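Local coordinates for protein basic helix-loop-helix, putative, expressed (Oryza sativa subsp. japonica, PDB 5LW0) that binds ADP-ribose through its macrodomain and may take part in ADP-ribosylation linked to DNA interstrand crosslink repair, at residues A[125-130]-A[138-143]. Numbering follows the deposited sequence.
With AR6 ([(2R,3S,4R,5R)-5-(6-aminopurin-9-yl)-3,4-dihydroxy-oxolan-2-yl]methyl [hydroxy-[[(2R,3S,4R,5S)-3,4,5-trihydroxyoxolan-2-yl]methoxy]phosphoryl] hydrogen phosphate), chain C.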
loop_
_atom_site.group_PDB
_atom_site.type_symbol
_atom_site.label_atom_id
_atom_site.label_comp_id
_atom_site.label_asym_id
_atom_site.label_seq_id
_atom_site.Cartn_x
_atom_site.Cartn_y
_atom_site.Cartn_z
ATOM N N ILE A 125 3.353 6.566 -1.453
ATOM C CA ILE A 125 2.749 5.666 -0.474
ATOM C C ILE A 125 1.440 5.094 -0.985
ATOM O O ILE A 125 0.755 5.700 -1.810
ATOM C CB ILE A 125 2.547 6.329 0.895
ATOM C CG1 ILE A 125 1.533 7.403 0.816
ATOM C CG2 ILE A 125 3.876 6.860 1.474
ATOM C CD1 ILE A 125 1.189 7.998 2.183
ATOM N N ALA A 126 1.143 3.866 -0.568
ATOM C CA ALA A 126 -0.151 3.229 -0.898
ATOM C C ALA A 126 -1.155 3.388 0.212
ATOM O O ALA A 126 -0.791 3.392 1.401
ATOM C CB ALA A 126 0.074 1.772 -1.159
ATOM N N ASN A 127 -2.414 3.470 -0.168
ATOM C CA ASN A 127 -3.526 3.562 0.742
ATOM C C ASN A 127 -4.463 2.381 0.588
ATOM O O ASN A 127 -4.740 1.948 -0.514
ATOM C CB ASN A 127 -4.242 4.841 0.458
ATOM C CG ASN A 127 -5.463 5.016 1.328
ATOM O OD1 ASN A 127 -5.441 4.643 2.503
ATOM N ND2 ASN A 127 -6.522 5.606 0.763
ATOM N N ALA A 128 -4.934 1.800 1.703
ATOM C CA ALA A 128 -5.932 0.801 1.650
ATOM C C ALA A 128 -7.292 1.503 1.656
ATOM O O ALA A 128 -7.837 1.840 2.687
ATOM C CB ALA A 128 -5.786 -0.174 2.805
ATOM N N ALA A 129 -7.799 1.688 0.466
ATOM C CA ALA A 129 -8.931 2.572 0.237
ATOM C C ALA A 129 -10.220 1.859 0.428
ATOM O O ALA A 129 -10.286 0.632 0.532
ATOM C CB ALA A 129 -8.826 3.130 -1.202
ATOM N N ASN A 130 -11.331 2.635 0.390
ATOM C CA ASN A 130 -12.663 2.054 0.159
ATOM C C ASN A 130 -13.154 2.330 -1.285
ATOM O O ASN A 130 -12.557 3.130 -2.004
ATOM C CB ASN A 130 -13.663 2.594 1.206
ATOM C CG ASN A 130 -13.774 4.088 1.171
ATOM O OD1 ASN A 130 -14.233 4.653 0.181
ATOM N ND2 ASN A 130 -13.274 4.756 2.215
ATOM N N GLY A 138 -11.697 5.120 9.546
ATOM C CA GLY A 138 -10.624 4.476 10.267
ATOM C C GLY A 138 -9.558 3.836 9.358
ATOM O O GLY A 138 -9.507 4.080 8.125
ATOM N N GLY A 139 -8.675 3.103 9.995
ATOM C CA GLY A 139 -7.537 2.508 9.339
ATOM C C GLY A 139 -6.596 3.477 8.663
ATOM O O GLY A 139 -6.535 4.723 8.923
ATOM N N VAL A 140 -5.829 2.931 7.741
ATOM C CA VAL A 140 -4.829 3.723 7.111
ATOM C C VAL A 140 -5.434 4.764 6.207
ATOM O O VAL A 140 -4.899 5.864 6.062
ATOM C CB VAL A 140 -3.806 2.831 6.366
ATOM C CG1 VAL A 140 -4.394 2.271 5.113
ATOM C CG2 VAL A 140 -2.580 3.640 6.038
ATOM N N ASN A 141 -6.616 4.482 5.640
ATOM C CA ASN A 141 -7.303 5.475 4.795
ATOM C C ASN A 141 -7.595 6.774 5.562
ATOM O O ASN A 141 -7.286 7.866 5.103
ATOM C CB ASN A 141 -8.579 4.871 4.269
ATOM C CG ASN A 141 -9.317 5.797 3.342
ATOM O OD1 ASN A 141 -8.988 5.947 2.204
ATOM N ND2 ASN A 141 -10.391 6.439 3.875
ATOM N N ALA A 142 -8.080 6.623 6.802
ATOM C CA ALA A 142 -8.303 7.825 7.632
ATOM C C ALA A 142 -7.049 8.586 7.909
ATOM O O ALA A 142 -7.018 9.806 7.822
ATOM C CB ALA A 142 -8.982 7.422 8.923
ATOM N N ALA A 143 -5.986 7.851 8.224
ATOM C CA ALA A 143 -4.725 8.468 8.545
ATOM C C ALA A 143 -4.142 9.244 7.383
ATOM O O ALA A 143 -3.625 10.318 7.566
ATOM C CB ALA A 143 -3.740 7.390 9.020
HETATM N N1 AR6 C . 0.609 3.493 9.151
HETATM C C2 AR6 C . 0.940 2.244 8.759
HETATM N N3 AR6 C . 0.114 1.216 8.789
HETATM C C4 AR6 C . -1.170 1.372 9.237
HETATM C C5 AR6 C . -1.639 2.660 9.646
HETATM C C6 AR6 C . -0.669 3.766 9.581
HETATM N N6 AR6 C . -0.980 4.995 9.916
HETATM N N7 AR6 C . -2.990 2.505 10.039
HETATM C C8 AR6 C . -3.305 1.210 9.812
HETATM N N9 AR6 C . -2.216 0.516 9.319
HETATM P PA AR6 C . -6.812 -1.104 7.049
HETATM P PB AR6 C . -8.085 -2.857 5.004
HETATM C "C1'" AR6 C . -2.146 -0.851 8.847
HETATM O O1A AR6 C . -7.910 -1.563 8.032
HETATM O O1B AR6 C . -8.114 -4.060 5.914
HETATM C C1D AR6 C . -10.319 1.652 5.615
HETATM O O1D AR6 C . -10.685 2.576 6.617
HETATM C "C2'" AR6 C . -2.957 -1.905 9.591
HETATM O "O2'" AR6 C . -2.362 -2.286 10.869
HETATM O O2A AR6 C . -6.478 0.335 6.942
HETATM O O2B AR6 C . -7.707 -3.019 3.562
HETATM C C2D AR6 C . -11.087 1.991 4.302
HETATM O O2D AR6 C . -12.098 3.054 4.529
HETATM C "C3'" AR6 C . -3.030 -2.995 8.550
HETATM O "O3'" AR6 C . -1.858 -3.855 8.582
HETATM O O3A AR6 C . -7.143 -1.660 5.555
HETATM C C3D AR6 C . -11.711 0.694 3.867
HETATM O O3D AR6 C . -13.135 0.826 4.143
HETATM C "C4'" AR6 C . -3.069 -2.222 7.217
HETATM O "O4'" AR6 C . -2.731 -0.886 7.513
HETATM C C4D AR6 C . -11.068 -0.391 4.762
HETATM O O4D AR6 C . -10.577 0.250 5.963
HETATM C "C5'" AR6 C . -4.415 -2.246 6.538
HETATM O "O5'" AR6 C . -5.485 -1.974 7.464
HETATM C C5D AR6 C . -9.859 -1.097 4.157
HETATM O O5D AR6 C . -9.555 -2.189 5.053
HETATM O O HOH W 1 -7.940 1.852 5.426
HETATM O O HOH W 2 -10.812 5.649 0.182
#
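N127 and N141 join strand to helix by one hydrogen bond: N127 ND2 donates to N141 OD1 (2.9 Å), nearly straight at 175°, the amides lying 17° from coplanar. With CG anti to the backbone N in both residues, each amide extends to the other. N127 ND2 also bonds H190, and N141 ND2 bonds the carbonyls of K134 and G136, which fixes both amide rotations. With alanine at N127, N141 OD1 would probably lose its straight amide donor and H190 this partner. A water 2.7 Å from N141 OD1 accepts from N130 N; a second links A128 O and N141 N to ADP-ribose O2A. Apolar contact is small: V140 CG1 meets A128 CB at 3.6 Å, while V140 CG2 sits over the adenine face, 3.9 Å from C5. Ligand bonds come from both segments, V140 N to O2A (2.8 Å, 169°) in the first turn of the helix and N130 ND2, also hydrogen-bonded to K134 O, to O2D (3.1 Å); the glycine-rich segment leading into the helix is characteristic of macrodomain phosphate binding. Strand 124-128 runs between strands 37-40 and 187-192 in the sheet, and helix 139-148 packs against it, I144 touching I125 and N127.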